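Local coordinates for type VI secretion system-associated protein TagF (Pseudomonas aeruginosa PAO1, PDB 2QNU) that is of unknown molecular mechanism but probably acts in control of the type VI secretion system, as a post-translational repressor, at residues H175-W183 against L195-P203. Residues are numbered along the deposited sequence; the frame is centred on the assembly and turned at random.
Sequences HACDGASHW and LMRYQGLPP. With ACT (acetate ion), chain F.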
ATOM      1  N   HIS B 175      -4.440  -2.600   0.319  1.00 36.93           N
ATOM      2  CA  HIS B 175      -4.324  -1.982   1.620  1.00 35.26           C
ATOM      3  C   HIS B 175      -3.966  -0.496   1.501  1.00 35.20           C
ATOM      4  O   HIS B 175      -4.473   0.345   2.287  1.00 34.61           O
ATOM      5  CB  HIS B 175      -3.322  -2.719   2.553  1.00 35.62           C
ATOM      6  CG  HIS B 175      -3.290  -2.141   3.932  1.00 36.88           C
ATOM      7  ND1 HIS B 175      -2.374  -1.167   4.309  1.00 38.61           N
ATOM      8  CD2 HIS B 175      -4.119  -2.304   4.985  1.00 39.41           C
ATOM      9  CE1 HIS B 175      -2.643  -0.770   5.544  1.00 38.01           C
ATOM     10  NE2 HIS B 175      -3.681  -1.458   5.980  1.00 42.09           N
ATOM     11  N   ALA B 176      -3.082  -0.123   0.564  1.00 34.46           N
ATOM     12  CA  ALA B 176      -2.738   1.284   0.466  1.00 34.28           C
ATOM     13  C   ALA B 176      -3.922   2.160   0.075  1.00 34.47           C
ATOM     14  O   ALA B 176      -3.911   3.416   0.302  1.00 35.83           O
ATOM     15  CB  ALA B 176      -1.523   1.506  -0.467  1.00 35.51           C
ATOM     16  N   CYS B 177      -4.941   1.565  -0.508  1.00 32.22           N
ATOM     17  CA  CYS B 177      -6.156   2.286  -0.876  1.00 34.64           C
ATOM     18  C   CYS B 177      -7.204   2.527   0.204  1.00 36.22           C
ATOM     19  O   CYS B 177      -8.050   3.427   0.072  1.00 37.81           O
ATOM     20  CB  CYS B 177      -6.860   1.577  -2.063  1.00 34.35           C
ATOM     21  SG  CYS B 177      -5.801   1.626  -3.529  1.00 38.29           S
ATOM     22  N   ASP B 178      -7.162   1.761   1.276  1.00 37.87           N
ATOM     23  CA  ASP B 178      -8.169   1.839   2.297  1.00 37.99           C
ATOM     24  C   ASP B 178      -8.119   3.161   3.007  1.00 38.38           C
ATOM     25  O   ASP B 178      -7.025   3.675   3.342  1.00 38.22           O
ATOM     26  CB  ASP B 178      -7.983   0.703   3.274  1.00 39.93           C
ATOM     27  CG  ASP B 178      -8.216  -0.669   2.618  1.00 43.88           C
ATOM     28  OD1 ASP B 178      -8.935  -0.764   1.593  1.00 50.01           O
ATOM     29  OD2 ASP B 178      -7.671  -1.651   3.110  1.00 49.89           O
ATOM     30  N   GLY B 179      -9.299   3.715   3.258  1.00 37.65           N
ATOM     31  CA  GLY B 179      -9.354   5.024   3.904  1.00 38.74           C
ATOM     32  C   GLY B 179      -8.777   6.191   3.065  1.00 37.48           C
ATOM     33  O   GLY B 179      -8.508   7.246   3.597  1.00 36.78           O
ATOM     34  N   ALA B 180      -8.566   5.998   1.785  1.00 36.73           N
ATOM     35  CA  ALA B 180      -7.746   6.959   0.999  1.00 37.29           C
ATOM     36  C   ALA B 180      -8.387   7.357  -0.304  1.00 37.16           C
ATOM     37  O   ALA B 180      -9.277   6.644  -0.813  1.00 34.59           O
ATOM     38  CB  ALA B 180      -6.355   6.370   0.693  1.00 38.16           C
ATOM     39  N   SER B 181      -7.892   8.479  -0.873  1.00 36.40           N
ATOM     40  CA  SER B 181      -8.213   8.817  -2.252  1.00 35.00           C
ATOM     41  C   SER B 181      -6.892   8.950  -3.036  1.00 35.48           C
ATOM     42  O   SER B 181      -5.894   9.539  -2.515  1.00 36.38           O
ATOM     43  CB  SER B 181      -9.068  10.073  -2.273  1.00 35.06           C
ATOM     44  OG  SER B 181      -8.361  11.169  -1.742  1.00 31.77           O
ATOM     45  N   HIS B 182      -6.862   8.323  -4.215  1.00 33.14           N
ATOM     46  CA  HIS B 182      -5.751   8.385  -5.143  1.00 33.64           C
ATOM     47  C   HIS B 182      -6.223   9.167  -6.395  1.00 32.27           C
ATOM     48  O   HIS B 182      -7.367   9.032  -6.846  1.00 33.28           O
ATOM     49  CB  HIS B 182      -5.273   6.994  -5.562  1.00 33.65           C
ATOM     50  CG  HIS B 182      -4.457   6.285  -4.511  1.00 31.19           C
ATOM     51  ND1 HIS B 182      -5.015   5.530  -3.508  1.00 35.64           N
ATOM     52  CD2 HIS B 182      -3.122   6.283  -4.290  1.00 33.63           C
ATOM     53  CE1 HIS B 182      -4.053   5.082  -2.716  1.00 34.82           C
ATOM     54  NE2 HIS B 182      -2.885   5.507  -3.182  1.00 36.10           N
ATOM     55  N   TRP B 183      -5.315   9.951  -6.929  1.00 32.11           N
ATOM     56  CA  TRP B 183      -5.594  10.895  -8.019  1.00 33.85           C
ATOM     57  C   TRP B 183      -4.374  10.849  -8.896  1.00 34.16           C
ATOM     58  O   TRP B 183      -3.240  10.936  -8.366  1.00 34.84           O
ATOM     59  CB  TRP B 183      -5.734  12.278  -7.440  1.00 33.82           C
ATOM     60  CG  TRP B 183      -6.699  12.362  -6.350  1.00 35.24           C
ATOM     61  CD1 TRP B 183      -6.441  12.129  -4.987  1.00 33.99           C
ATOM     62  CD2 TRP B 183      -8.064  12.729  -6.440  1.00 34.65           C
ATOM     63  NE1 TRP B 183      -7.591  12.325  -4.265  1.00 33.74           N
ATOM     64  CE2 TRP B 183      -8.601  12.680  -5.119  1.00 35.02           C
ATOM     65  CE3 TRP B 183      -8.913  13.098  -7.513  1.00 35.82           C
ATOM     66  CZ2 TRP B 183      -9.928  12.964  -4.851  1.00 36.65           C
ATOM     67  CZ3 TRP B 183     -10.227  13.370  -7.249  1.00 33.34           C
ATOM     68  CH2 TRP B 183     -10.729  13.344  -5.926  1.00 36.53           C
ATOM     69  N   LEU B 195       1.170  10.487  -9.507  1.00 36.26           N
ATOM     70  CA  LEU B 195       0.135   9.931  -8.642  1.00 37.03           C
ATOM     71  C   LEU B 195       0.150  10.698  -7.286  1.00 36.95           C
ATOM     72  O   LEU B 195       1.210  10.937  -6.708  1.00 36.10           O
ATOM     73  CB  LEU B 195       0.478   8.470  -8.411  1.00 37.10           C
ATOM     74  CG  LEU B 195      -0.319   7.668  -7.335  1.00 36.44           C
ATOM     75  CD1 LEU B 195      -1.725   7.522  -7.782  1.00 32.77           C
ATOM     76  CD2 LEU B 195       0.298   6.249  -7.126  1.00 36.05           C
HETATM   77  N   MSE B 196      -1.032  11.037  -6.806  1.00 38.12           N
HETATM   78  CA  MSE B 196      -1.247  11.726  -5.530  1.00 40.93           C
HETATM   79  C   MSE B 196      -2.123  10.888  -4.606  1.00 38.91           C
HETATM   80  O   MSE B 196      -3.087  10.269  -5.061  1.00 36.48           O
HETATM   81  CB  MSE B 196      -1.989  13.041  -5.809  1.00 40.30           C
HETATM   82  CG  MSE B 196      -1.221  14.022  -6.757  1.00 45.08           C
HETATM   83 SE   MSE B 196      -2.606  15.422  -7.294  1.00 62.52          SE
HETATM   84  CE  MSE B 196      -2.352  16.629  -5.825  1.00 54.51           C
ATOM     85  N   ARG B 197      -1.786  10.858  -3.299  1.00 38.29           N
ATOM     86  CA  ARG B 197      -2.607  10.160  -2.279  1.00 37.82           C
ATOM     87  C   ARG B 197      -2.936  11.076  -1.133  1.00 35.71           C
ATOM     88  O   ARG B 197      -2.028  11.708  -0.589  1.00 34.75           O
ATOM     89  CB  ARG B 197      -1.810   9.006  -1.685  1.00 38.42           C
ATOM     90  CG  ARG B 197      -2.556   8.197  -0.630  1.00 37.91           C
ATOM     91  CD  ARG B 197      -1.671   7.065  -0.070  1.00 41.65           C
ATOM     92  NE  ARG B 197      -2.424   6.034   0.711  1.00 43.29           N
ATOM     93  CZ  ARG B 197      -2.918   6.299   1.916  1.00 46.31           C
ATOM     94  NH1 ARG B 197      -2.729   7.498   2.456  1.00 46.64           N
ATOM     95  NH2 ARG B 197      -3.591   5.393   2.607  1.00 43.35           N
ATOM     96  N   TYR B 198      -4.209  11.188  -0.798  1.00 35.34           N
ATOM     97  CA  TYR B 198      -4.645  11.741   0.460  1.00 37.39           C
ATOM     98  C   TYR B 198      -5.242  10.641   1.359  1.00 38.40           C
ATOM     99  O   TYR B 198      -5.919   9.699   0.898  1.00 35.40           O
ATOM    100  CB  TYR B 198      -5.666  12.872   0.268  1.00 36.84           C
ATOM    101  CG  TYR B 198      -5.084  14.117  -0.405  1.00 37.76           C
ATOM    102  CD1 TYR B 198      -5.039  14.221  -1.784  1.00 39.08           C
ATOM    103  CD2 TYR B 198      -4.584  15.192   0.349  1.00 37.64           C
ATOM    104  CE1 TYR B 198      -4.530  15.393  -2.466  1.00 37.57           C
ATOM    105  CE2 TYR B 198      -4.040  16.362  -0.302  1.00 38.12           C
ATOM    106  CZ  TYR B 198      -4.022  16.453  -1.694  1.00 39.89           C
ATOM    107  OH  TYR B 198      -3.505  17.574  -2.315  1.00 41.77           O
ATOM    108  N   GLN B 199      -4.941  10.788   2.658  1.00 39.22           N
ATOM    109  CA  GLN B 199      -5.653  10.086   3.713  1.00 41.50           C
ATOM    110  C   GLN B 199      -7.030  10.711   3.759  1.00 41.98           C
ATOM    111  O   GLN B 199      -7.177  11.849   4.144  1.00 45.31           O
ATOM    112  CB  GLN B 199      -4.920  10.283   5.063  1.00 42.05           C
ATOM    113  CG  GLN B 199      -5.268   9.234   6.091  1.00 45.62           C
ATOM    114  CD  GLN B 199      -4.736   7.836   5.755  1.00 50.78           C
ATOM    115  OE1 GLN B 199      -3.641   7.675   5.195  1.00 52.48           O
ATOM    116  NE2 GLN B 199      -5.510   6.807   6.147  1.00 55.34           N
ATOM    117  N   GLY B 200      -8.053  10.014   3.354  1.00 41.25           N
ATOM    118  CA  GLY B 200      -9.338  10.647   3.205  1.00 41.20           C
ATOM    119  C   GLY B 200      -9.461  11.439   1.915  1.00 40.47           C
ATOM    120  O   GLY B 200      -8.657  11.243   0.991  1.00 40.35           O
ATOM    121  N   LEU B 201     -10.475  12.312   1.865  1.00 39.90           N
ATOM    122  CA  LEU B 201     -10.662  13.258   0.742  1.00 40.29           C
ATOM    123  C   LEU B 201      -9.691  14.359   0.917  1.00 40.36           C
ATOM    124  O   LEU B 201      -9.374  14.698   2.048  1.00 39.44           O
ATOM    125  CB  LEU B 201     -12.052  13.878   0.720  1.00 40.58           C
ATOM    126  CG  LEU B 201     -13.215  12.896   0.528  1.00 39.69           C
ATOM    127  CD1 LEU B 201     -14.565  13.531   0.730  1.00 38.11           C
ATOM    128  CD2 LEU B 201     -13.108  12.227  -0.773  1.00 41.29           C
ATOM    129  N   PRO B 202      -9.237  14.948  -0.212  1.00 40.12           N
ATOM    130  CA  PRO B 202      -8.420  16.159  -0.088  1.00 38.92           C
ATOM    131  C   PRO B 202      -9.157  17.220   0.757  1.00 37.90           C
ATOM    132  O   PRO B 202     -10.334  17.467   0.589  1.00 35.51           O
ATOM    133  CB  PRO B 202      -8.208  16.595  -1.524  1.00 39.52           C
ATOM    134  CG  PRO B 202      -8.498  15.347  -2.347  1.00 40.64           C
ATOM    135  CD  PRO B 202      -9.448  14.526  -1.609  1.00 38.53           C
ATOM    136  N   PRO B 203      -8.465  17.780   1.735  1.00 37.69           N
ATOM    137  CA  PRO B 203      -9.058  18.922   2.429  1.00 38.00           C
ATOM    138  C   PRO B 203      -9.288  20.092   1.454  1.00 37.61           C
ATOM    139  O   PRO B 203      -8.524  20.253   0.478  1.00 36.25           O
ATOM    140  CB  PRO B 203      -8.039  19.286   3.501  1.00 37.11           C
ATOM    141  CG  PRO B 203      -6.832  18.647   3.152  1.00 39.82           C
ATOM    142  CD  PRO B 203      -7.128  17.435   2.240  1.00 38.11           C
TER
HETATM  143  C   ACT F 227       0.310   5.819  -2.935  1.00 36.38           C
HETATM  144  O   ACT F 227      -0.140   6.783  -3.649  1.00 36.30           O
HETATM  145  OXT ACT F 227      -0.509   4.998  -2.371  1.00 37.04           O
HETATM  146  CH3 ACT F 227       1.747   5.704  -2.753  1.00 34.36           C
HETATM  147  O   HOH W   1      -4.262   2.855   3.536  1.00 37.87           O
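Strands 180-185 and 194-199 form a beta hairpin at the edge of this chain's antiparallel sheet, tied here to the last part of helix 165-177. Ser181 pairs with Tyr198 and Trp183 with Met196, each through two backbone hydrogen bonds. Beyond the strand, Gly200 N donates to Gly179 O (2.8 Å).

Arg197 reaches across to Ala176 O, its CG anti to the backbone N (chi1 -179°) and its chain extended to NE. NE (3.0 Å) and NH2 (3.1 Å) of Arg197 both donate to Ala176 O, which lies near the guanidinium plane. The NE bond is in the carbonyl plane; NH2 is tilted from it. Gln199 OE1 takes NH1 of Arg197 at 2.9 Å, and Ala180 CB lies over one guanidinium face, toward its rim. Arg197 CG sits over a face of the His182 ring in a CH-pi contact, while ring and guanidinium planes stand 85° apart. His182 NE2 gives a nearly straight bond to OXT of an acetate (2.6 Å, 173°), probably from the crystallisation liquor.

On the other face of the sheet, Ser181 OG donates to Gly200 O (2.7 Å) and accepts from Trp183 NE1 (2.9 Å). Pro202 CD packs on Trp183 CZ2 at 3.6 Å, and Pro202 CB lies over the centre of the Tyr198 ring. The indole also meets the rings of Phe60, Trp32 and Phe210. Leu195 and Arg197 also pair with a strand of the second subunit, which continues the sheet.

All three guanidinium nitrogens donate, which should hold the group's rotation; NH2 also bonds weakly to water 1. Ser181 OG links the buried indole to the loop after the strand.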